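Local coordinates for protein membrane-anchored mycosin mycp1 (PDB 4HVL) that is a membrane-anchored subtilisin-like serine protease (mycosin) that probably cleaves protein substrates and is an essential component of the mycobacterial type VII (ESX-1) secretion system, at residues L52-A55 against H56-A59; P233-P236 against R237-Q241; V337-R340 against I341-T344. One frame throughout, in Å; residues are numbered along the deposited sequence.

Contact 1. Residues L52-A55 against H56-A59; sequences LTEA and HKFA
The His56 ring has the carbonyl oxygen of Leu52 over one face, 3.3 Å above the ring plane and displaced toward the rim, and the Phe58 ring has CB of its neighbour Lys57 over the centre of one face, 4.2 Å above it. Glu54 O and Ala55 O approach the Phe58 ring obliquely. Both rings follow the short helix 52-55, in a turn where the bonds pass from i to i+4 to i to i+3. His56 N makes an i to i+4 bond to Leu52 O (2.9 Å), whereas Lys57 N and Phe58 N reach back three residues, to Glu54 O and Ala55 O, from well above the carbonyl planes. Ala55 O takes a second bond from Ala59 N, longer at 3.3 Å but in the carbonyl plane, so the amides of Phe58 and Ala59 share it. His56 CG sits beside its own backbone N (chi1 -69°), which brings the ring up to Leu52 O, while NE2 is held by Val122 O. Ala55 packs on Pro363 and Leu367 of helix 363-368, and Ala59 on Leu324 of helix 311-328. Glu54 and Lys57 form an i to i+3 salt bridge. The Glu54 chain bends at chi2 (66°) and the Lys57 chain at chi3, and Lys57 NZ meets Glu54 OE2 at 2.8 Å on the syn side, 27° out of the carboxylate plane.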
ATOM      1  N   LEU A  52      12.957 -13.488   5.844  1.00 24.77           N
ATOM      2  CA  LEU A  52      12.267 -12.955   7.022  1.00 25.04           C
ATOM      3  C   LEU A  52      12.755 -13.590   8.324  1.00 25.52           C
ATOM      4  O   LEU A  52      12.964 -12.897   9.332  1.00 23.81           O
ATOM      5  CB  LEU A  52      10.743 -13.100   6.884  1.00 24.80           C
ATOM      6  CG  LEU A  52      10.039 -12.266   5.797  1.00 24.58           C
ATOM      7  CD1 LEU A  52       8.532 -12.364   5.942  1.00 24.44           C
ATOM      8  CD2 LEU A  52      10.469 -10.804   5.810  1.00 25.03           C
ATOM      9  N   THR A  53      12.953 -14.904   8.284  1.00 26.97           N
ATOM     10  CA  THR A  53      13.509 -15.649   9.401  1.00 28.57           C
ATOM     11  C   THR A  53      14.812 -15.014   9.897  1.00 29.03           C
ATOM     12  O   THR A  53      14.982 -14.786  11.088  1.00 31.42           O
ATOM     13  CB  THR A  53      13.775 -17.119   8.995  1.00 29.87           C
ATOM     14  OG1 THR A  53      12.549 -17.729   8.576  1.00 30.14           O
ATOM     15  CG2 THR A  53      14.313 -17.887  10.137  1.00 30.93           C
ATOM     16  N   GLU A  54      15.726 -14.718   8.990  1.00 28.53           N
ATOM     17  CA  GLU A  54      16.987 -14.085   9.367  1.00 29.58           C
ATOM     18  C   GLU A  54      16.744 -12.654   9.867  1.00 27.48           C
ATOM     19  O   GLU A  54      17.297 -12.242  10.896  1.00 26.56           O
ATOM     20  CB  GLU A  54      17.935 -14.076   8.174  1.00 32.06           C
ATOM     21  CG  GLU A  54      19.347 -13.583   8.453  1.00 36.64           C
ATOM     22  CD  GLU A  54      20.134 -14.486   9.388  1.00 39.98           C
ATOM     23  OE1 GLU A  54      19.716 -15.645   9.597  1.00 42.59           O
ATOM     24  OE2 GLU A  54      21.175 -14.033   9.923  1.00 45.22           O
ATOM     25  N   ALA A  55      15.919 -11.901   9.146  1.00 24.56           N
ATOM     26  CA  ALA A  55      15.662 -10.521   9.517  1.00 24.27           C
ATOM     27  C   ALA A  55      15.171 -10.413  10.961  1.00 24.46           C
ATOM     28  O   ALA A  55      15.550  -9.467  11.670  1.00 24.28           O
ATOM     29  CB  ALA A  55      14.666  -9.864   8.567  1.00 23.05           C
ATOM     30  N   HIS A  56      14.350 -11.376  11.388  1.00 24.57           N
ATOM     31  CA  HIS A  56      13.804 -11.383  12.755  1.00 25.07           C
ATOM     32  C   HIS A  56      14.814 -11.619  13.869  1.00 26.57           C
ATOM     33  O   HIS A  56      14.465 -11.456  15.039  1.00 27.24           O
ATOM     34  CB  HIS A  56      12.666 -12.388  12.909  1.00 25.12           C
ATOM     35  CG  HIS A  56      11.423 -12.007  12.164  1.00 25.04           C
ATOM     36  ND1 HIS A  56      10.468 -12.929  11.788  1.00 24.92           N
ATOM     37  CD2 HIS A  56      10.991 -10.807  11.704  1.00 24.15           C
ATOM     38  CE1 HIS A  56       9.509 -12.318  11.117  1.00 24.42           C
ATOM     39  NE2 HIS A  56       9.809 -11.032  11.041  1.00 24.02           N
ATOM     40  N   LYS A  57      16.042 -12.025  13.544  1.00 27.72           N
ATOM     41  CA  LYS A  57      17.104 -12.024  14.546  1.00 28.78           C
ATOM     42  C   LYS A  57      17.425 -10.574  14.947  1.00 27.83           C
ATOM     43  O   LYS A  57      17.924 -10.326  16.042  1.00 27.89           O
ATOM     44  CB  LYS A  57      18.368 -12.738  14.032  1.00 31.72           C
ATOM     45  CG  LYS A  57      18.144 -14.185  13.588  1.00 33.90           C
ATOM     46  CD  LYS A  57      19.419 -15.039  13.579  1.00 38.34           C
ATOM     47  CE  LYS A  57      20.630 -14.285  13.028  1.00 40.31           C
ATOM     48  NZ  LYS A  57      21.683 -15.174  12.454  1.00 42.85           N
ATOM     49  N   PHE A  58      17.117  -9.620  14.065  1.00 26.06           N
ATOM     50  CA  PHE A  58      17.557  -8.236  14.217  1.00 26.02           C
ATOM     51  C   PHE A  58      16.458  -7.259  14.644  1.00 24.99           C
ATOM     52  O   PHE A  58      16.768  -6.236  15.255  1.00 26.03           O
ATOM     53  CB  PHE A  58      18.241  -7.781  12.928  1.00 26.28           C
ATOM     54  CG  PHE A  58      19.408  -8.651  12.561  1.00 28.08           C
ATOM     55  CD1 PHE A  58      20.558  -8.653  13.355  1.00 29.37           C
ATOM     56  CD2 PHE A  58      19.337  -9.522  11.486  1.00 27.95           C
ATOM     57  CE1 PHE A  58      21.626  -9.490  13.064  1.00 30.35           C
ATOM     58  CE2 PHE A  58      20.398 -10.345  11.178  1.00 29.07           C
ATOM     59  CZ  PHE A  58      21.548 -10.337  11.971  1.00 30.59           C
ATOM     60  N   ALA A  59      15.199  -7.596  14.362  1.00 22.88           N
ATOM     61  CA  ALA A  59      14.035  -6.767  14.718  1.00 22.19           C
ATOM     62  C   ALA A  59      12.731  -7.515  14.419  1.00 21.47           C
ATOM     63  O   ALA A  59      12.695  -8.358  13.537  1.00 20.26           O
ATOM     64  CB  ALA A  59      14.049  -5.439  13.966  1.00 22.04           C
TER

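Contact 2. Residues P233-P236 against R237-Q241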
ATOM      1  N   PRO A 233      17.626  13.057 -22.470  1.00 34.60           N
ATOM      2  CA  PRO A 233      18.418  12.746 -21.270  1.00 34.12           C
ATOM      3  C   PRO A 233      18.166  13.666 -20.074  1.00 32.35           C
ATOM      4  O   PRO A 233      18.514  13.308 -18.959  1.00 32.52           O
ATOM      5  CB  PRO A 233      19.850  12.935 -21.760  1.00 35.91           C
ATOM      6  CG  PRO A 233      19.719  13.986 -22.803  1.00 36.71           C
ATOM      7  CD  PRO A 233      18.489  13.574 -23.546  1.00 35.89           C
ATOM      8  N   SER A 234      17.595  14.842 -20.301  1.00 30.97           N
ATOM      9  CA  SER A 234      17.212  15.712 -19.202  1.00 30.17           C
ATOM     10  C   SER A 234      15.980  15.178 -18.447  1.00 28.44           C
ATOM     11  O   SER A 234      15.582  15.765 -17.446  1.00 28.25           O
ATOM     12  CB  SER A 234      16.931  17.126 -19.706  1.00 30.43           C
ATOM     13  OG  SER A 234      15.612  17.231 -20.230  1.00 30.73           O
ATOM     14  N   ASP A 235      15.375  14.088 -18.931  1.00 27.39           N
ATOM     15  CA  ASP A 235      14.190  13.473 -18.300  1.00 25.55           C
ATOM     16  C   ASP A 235      14.406  11.962 -18.141  1.00 25.67           C
ATOM     17  O   ASP A 235      13.696  11.158 -18.742  1.00 24.96           O
ATOM     18  CB  ASP A 235      12.918  13.778 -19.125  1.00 24.20           C
ATOM     19  CG  ASP A 235      11.617  13.344 -18.420  1.00 22.97           C
ATOM     20  OD1 ASP A 235      11.575  13.297 -17.165  1.00 21.51           O
ATOM     21  OD2 ASP A 235      10.632  13.040 -19.136  1.00 22.43           O
ATOM     22  N   PRO A 236      15.403  11.567 -17.328  1.00 26.88           N
ATOM     23  CA  PRO A 236      15.778  10.133 -17.192  1.00 27.10           C
ATOM     24  C   PRO A 236      14.656   9.228 -16.673  1.00 26.13           C
ATOM     25  O   PRO A 236      14.568   8.056 -17.056  1.00 27.12           O
ATOM     26  CB  PRO A 236      16.961  10.169 -16.206  1.00 27.68           C
ATOM     27  CG  PRO A 236      16.771  11.430 -15.425  1.00 27.49           C
ATOM     28  CD  PRO A 236      16.145  12.421 -16.378  1.00 27.28           C
ATOM     29  N   ARG A 237      13.808   9.764 -15.805  1.00 24.98           N
ATOM     30  CA  ARG A 237      12.639   9.029 -15.307  1.00 23.89           C
ATOM     31  C   ARG A 237      11.372   9.173 -16.188  1.00 22.43           C
ATOM     32  O   ARG A 237      10.358   8.562 -15.909  1.00 20.87           O
ATOM     33  CB  ARG A 237      12.335   9.454 -13.866  1.00 23.65           C
ATOM     34  CG  ARG A 237      13.491   9.233 -12.884  1.00 24.18           C
ATOM     35  CD  ARG A 237      13.897   7.762 -12.785  1.00 24.66           C
ATOM     36  NE  ARG A 237      12.773   6.876 -12.464  1.00 23.60           N
ATOM     37  CZ  ARG A 237      12.427   6.494 -11.231  1.00 22.86           C
ATOM     38  NH1 ARG A 237      13.108   6.935 -10.188  1.00 23.08           N
ATOM     39  NH2 ARG A 237      11.378   5.685 -11.032  1.00 21.25           N
ATOM     40  N   GLY A 238      11.440   9.942 -17.271  1.00 22.02           N
ATOM     41  CA  GLY A 238      10.328   9.981 -18.233  1.00 21.21           C
ATOM     42  C   GLY A 238       9.025  10.572 -17.719  1.00 19.99           C
ATOM     43  O   GLY A 238       7.958  10.062 -18.048  1.00 19.09           O
ATOM     44  N   TRP A 239       9.112  11.642 -16.923  1.00 19.49           N
ATOM     45  CA  TRP A 239       7.933  12.427 -16.535  1.00 19.49           C
ATOM     46  C   TRP A 239       7.109  12.892 -17.745  1.00 19.28           C
ATOM     47  O   TRP A 239       5.893  12.930 -17.662  1.00 19.49           O
ATOM     48  CB  TRP A 239       8.304  13.668 -15.693  1.00 19.72           C
ATOM     49  CG  TRP A 239       8.517  13.352 -14.243  1.00 19.60           C
ATOM     50  CD1 TRP A 239       9.695  13.052 -13.631  1.00 19.77           C
ATOM     51  CD2 TRP A 239       7.504  13.281 -13.219  1.00 19.28           C
ATOM     52  NE1 TRP A 239       9.482  12.802 -12.281  1.00 19.32           N
ATOM     53  CE2 TRP A 239       8.147  12.920 -12.011  1.00 19.44           C
ATOM     54  CE3 TRP A 239       6.128  13.463 -13.211  1.00 19.13           C
ATOM     55  CZ2 TRP A 239       7.449  12.790 -10.799  1.00 19.10           C
ATOM     56  CZ3 TRP A 239       5.444  13.328 -12.016  1.00 18.96           C
ATOM     57  CH2 TRP A 239       6.103  12.992 -10.835  1.00 18.51           C
ATOM     58  N   GLN A 240       7.773  13.230 -18.841  1.00 19.52           N
ATOM     59  CA  GLN A 240       7.091  13.709 -20.048  1.00 19.97           C
ATOM     60  C   GLN A 240       6.437  12.610 -20.888  1.00 20.04           C
ATOM     61  O   GLN A 240       5.719  12.918 -21.803  1.00 20.91           O
ATOM     62  CB  GLN A 240       8.047  14.531 -20.919  1.00 20.62           C
ATOM     63  CG  GLN A 240       8.696  15.706 -20.194  1.00 21.03           C
ATOM     64  CD  GLN A 240       7.717  16.441 -19.297  1.00 20.71           C
ATOM     65  OE1 GLN A 240       6.605  16.779 -19.705  1.00 20.28           O
ATOM     66  NE2 GLN A 240       8.102  16.633 -18.049  1.00 20.69           N
ATOM     67  N   GLN A 241       6.673  11.348 -20.551  1.00 20.06           N
ATOM     68  CA  GLN A 241       6.053  10.196 -21.227  1.00 20.28           C
ATOM     69  C   GLN A 241       4.846   9.686 -20.445  1.00 19.45           C
ATOM     70  O   GLN A 241       4.152   8.791 -20.893  1.00 19.65           O
ATOM     71  CB  GLN A 241       7.082   9.066 -21.363  1.00 20.76           C
ATOM     72  CG  GLN A 241       8.412   9.513 -21.957  1.00 21.73           C
ATOM     73  CD  GLN A 241       8.220  10.098 -23.332  1.00 22.77           C
ATOM     74  OE1 GLN A 241       7.399   9.608 -24.104  1.00 23.28           O
ATOM     75  NE2 GLN A 241       8.987  11.140 -23.658  1.00 23.51           N
TER
HETATM   76  O   HOH W   1      13.125  12.411 -15.095  1.00 18.95           O
HETATM   77  O   HOH W   2      10.854  12.381 -21.904  1.00 21.36           O
HETATM   78  O   HOH W   3      10.761  16.027 -16.847  1.00 22.84           O
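Both carboxylate oxygens of Asp235 are gripped by the backbone that follows. OD2 accepts from Gln240 N at 2.9 Å in a nearly straight bond (171° at the hydrogen), and OD1 accepts from Trp239 N at 3.0 Å in a more bent one (137°). Both donors come from the syn sides, somewhat out of the carboxylate plane; they are successive amides, one to each oxygen. The first torsion puts the group there: CG stands opposite the backbone N (chi1 -172°), which carries the carboxylate to the amides of Trp239 and Gln240.

Three waters add to the shell. One donates to OD1 and accepts from Arg237 N, lying in the plane of the Trp239 ring at its edge; a second links OD2 to Gln241 NE2; a third joins Gln240 NE2 to OD1, although its bond to OD1 is weak. The two amides hold the carboxylate's rotation, the waters add further donors, and this donor-rich setting would be expected to favour the ionised form.

The side chains beyond the turn lean on the same group. CB of Trp239 lies 3.6 Å from Asp235 OD1, and CG of Gln240 comes to 3.5 Å from Asp235 OD2. Farther out, Trp239 meets Trp276 edge-to-face, Arg237 NH2 bonds to Val277 O, and Gln240 OE1 accepts from Ile2 N, tying this surface loop to the N terminus and to the start of strand 277-282.

The backbone closes by a bond from Gly238 N to Asp235 O (3.0 Å), with Pro236 and Arg237 at the corners and Gly238 at positive phi. The whole is a type I beta turn from Asp235 to Gly238, whose first side chain reaches past the turn and accepts hydrogen bonds from the two amides that follow it.

Contact 3. Residues V337-R340 against I341-T344; sequences VINR and ITAT
Thr344 OG1 donates to Arg340 O at 2.8 Å, and the backbone N of Thr344 reaches the same oxygen at 3.2 Å, so one residue holds this carbonyl with two bonds. Both donors are tilted from the carbonyl plane, OG1 by 17° and N by 34°. The hydroxyl gets there because chi1 of Thr344 (58°) sets OG1 between the backbone N and the carbonyl carbon. CG2 is thereby turned toward the Arg340 side chain and lies over the centre of one face of its guanidinium, 3.8 Å above the plane, the two side chains crossing at about a right angle.

One step back, Asn339 O is also doubly held. Ala343 N makes the regular helical bond to it at 2.8 Å, and Thr342 OG1 adds a longer one at 3.1 Å; both come from the same face of the carbonyl plane. The amides of Ile341 and Thr342 continue the i to i+4 series to Val337 O and Ile338 O. On the inner side, Val337 and Ile341 point the same way, side by side, and Val337 CG1 and Ile341 CD1 lie 4.1 Å apart.

Further out, the arginine is positioned from helix 363-368 and just beyond it: Ala366 O accepts from NE and Trp369 O from NH2, at the end of a chain bent at chi2 and otherwise extended. Val337 and Ile341 meet Ile325, and Ile338 meets Val210, Ile212 and Leu256. Helix 334-343 thus packs on strands 210-214 and 256-261 of the parallel sheet and on helix 311-328, in the subtilisin-like fold. Chemically, two carbonyls of its last turn each gain a second donor from a threonine hydroxyl, and the bonds to Ala366 O and Trp369 O hold the guanidinium in orientation, with Thr344 CG2 over one face.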
ATOM      1  N   VAL A 337      14.800   6.460   6.933  1.00 19.37           N
ATOM      2  CA  VAL A 337      14.278   5.093   6.862  1.00 19.03           C
ATOM      3  C   VAL A 337      14.143   4.665   5.408  1.00 19.36           C
ATOM      4  O   VAL A 337      14.678   3.647   4.987  1.00 19.65           O
ATOM      5  CB  VAL A 337      12.922   4.938   7.588  1.00 18.50           C
ATOM      6  CG1 VAL A 337      12.351   3.536   7.376  1.00 17.92           C
ATOM      7  CG2 VAL A 337      13.079   5.198   9.086  1.00 18.54           C
ATOM      8  N   ILE A 338      13.437   5.478   4.652  1.00 19.74           N
ATOM      9  CA  ILE A 338      13.200   5.256   3.240  1.00 20.72           C
ATOM     10  C   ILE A 338      14.494   5.141   2.473  1.00 21.24           C
ATOM     11  O   ILE A 338      14.617   4.278   1.611  1.00 21.41           O
ATOM     12  CB  ILE A 338      12.376   6.434   2.648  1.00 21.93           C
ATOM     13  CG1 ILE A 338      10.899   6.123   2.706  1.00 22.18           C
ATOM     14  CG2 ILE A 338      12.687   6.695   1.177  1.00 23.34           C
ATOM     15  CD1 ILE A 338      10.416   5.610   4.013  1.00 22.43           C
ATOM     16  N   ASN A 339      15.430   6.045   2.740  1.00 21.87           N
ATOM     17  CA  ASN A 339      16.683   6.064   1.985  1.00 23.09           C
ATOM     18  C   ASN A 339      17.492   4.797   2.256  1.00 22.73           C
ATOM     19  O   ASN A 339      18.160   4.275   1.364  1.00 23.03           O
ATOM     20  CB  ASN A 339      17.502   7.327   2.286  1.00 24.84           C
ATOM     21  CG  ASN A 339      16.936   8.581   1.621  1.00 25.91           C
ATOM     22  OD1 ASN A 339      16.178   8.522   0.646  1.00 26.72           O
ATOM     23  ND2 ASN A 339      17.303   9.719   2.152  1.00 26.89           N
ATOM     24  N   ARG A 340      17.374   4.280   3.478  1.00 22.37           N
ATOM     25  CA  ARG A 340      18.017   3.044   3.858  1.00 22.55           C
ATOM     26  C   ARG A 340      17.406   1.863   3.087  1.00 21.77           C
ATOM     27  O   ARG A 340      18.133   0.979   2.605  1.00 21.21           O
ATOM     28  CB  ARG A 340      17.881   2.836   5.364  1.00 23.36           C
ATOM     29  CG  ARG A 340      18.570   1.592   5.902  1.00 25.25           C
ATOM     30  CD  ARG A 340      20.066   1.645   5.584  1.00 27.46           C
ATOM     31  NE  ARG A 340      20.756   0.472   6.084  1.00 30.09           N
ATOM     32  CZ  ARG A 340      22.058   0.236   5.936  1.00 32.86           C
ATOM     33  NH1 ARG A 340      22.828   1.111   5.296  1.00 34.80           N
ATOM     34  NH2 ARG A 340      22.593  -0.881   6.430  1.00 33.67           N
ATOM     35  N   ILE A 341      16.073   1.852   2.982  1.00 21.06           N
ATOM     36  CA  ILE A 341      15.384   0.809   2.232  1.00 20.42           C
ATOM     37  C   ILE A 341      15.846   0.812   0.776  1.00 20.35           C
ATOM     38  O   ILE A 341      16.195  -0.253   0.251  1.00 20.61           O
ATOM     39  CB  ILE A 341      13.857   0.928   2.329  1.00 20.15           C
ATOM     40  CG1 ILE A 341      13.399   0.646   3.766  1.00 20.60           C
ATOM     41  CG2 ILE A 341      13.168  -0.017   1.346  1.00 20.20           C
ATOM     42  CD1 ILE A 341      11.981   1.079   4.065  1.00 21.08           C
ATOM     43  N   THR A 342      15.882   1.991   0.135  1.00 20.58           N
ATOM     44  CA  THR A 342      16.242   2.081  -1.289  1.00 20.28           C
ATOM     45  C   THR A 342      17.726   1.838  -1.543  1.00 21.12           C
ATOM     46  O   THR A 342      18.088   1.153  -2.499  1.00 22.45           O
ATOM     47  CB  THR A 342      15.824   3.418  -1.929  1.00 20.11           C
ATOM     48  OG1 THR A 342      16.463   4.513  -1.262  1.00 20.37           O
ATOM     49  CG2 THR A 342      14.308   3.587  -1.853  1.00 20.21           C
ATOM     50  N   ALA A 343      18.584   2.365  -0.674  1.00 21.58           N
ATOM     51  CA  ALA A 343      20.012   2.248  -0.848  1.00 21.79           C
ATOM     52  C   ALA A 343      20.504   0.807  -0.714  1.00 21.99           C
ATOM     53  O   ALA A 343      21.530   0.474  -1.251  1.00 22.57           O
ATOM     54  CB  ALA A 343      20.740   3.145   0.148  1.00 22.73           C
ATOM     55  N   THR A 344      19.778  -0.046  -0.002  1.00 21.85           N
ATOM     56  CA  THR A 344      20.176  -1.449   0.134  1.00 22.40           C
ATOM     57  C   THR A 344      19.364  -2.408  -0.730  1.00 21.77           C
ATOM     58  O   THR A 344      19.472  -3.621  -0.560  1.00 21.68           O
ATOM     59  CB  THR A 344      20.029  -1.916   1.591  1.00 23.09           C
ATOM     60  OG1 THR A 344      18.669  -1.735   1.990  1.00 23.34           O
ATOM     61  CG2 THR A 344      20.962  -1.130   2.513  1.00 23.38           C
TER

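Overall arrangement
From the N terminus the chain first meets contact 1, which turns it out of helix 52-55 on the way to strand 65-70. Much later, contact 2 shapes the surface loop between strands 210-214 and 244-247, and contact 3 ends helix 334-343. Each closes a tight local turn; the three follow in series, neither nesting nor crossing. None touches another: the centres of contacts 1 and 3 are about 17 Å apart, those of contacts 2 and 3 about 23 Å, and those of contacts 1 and 2 about 38 Å. Contacts 1 and 3 share helices 311-328 and 363-368 as neighbours, whereas contact 2 joins its loop to the N terminus and to strand 277-282.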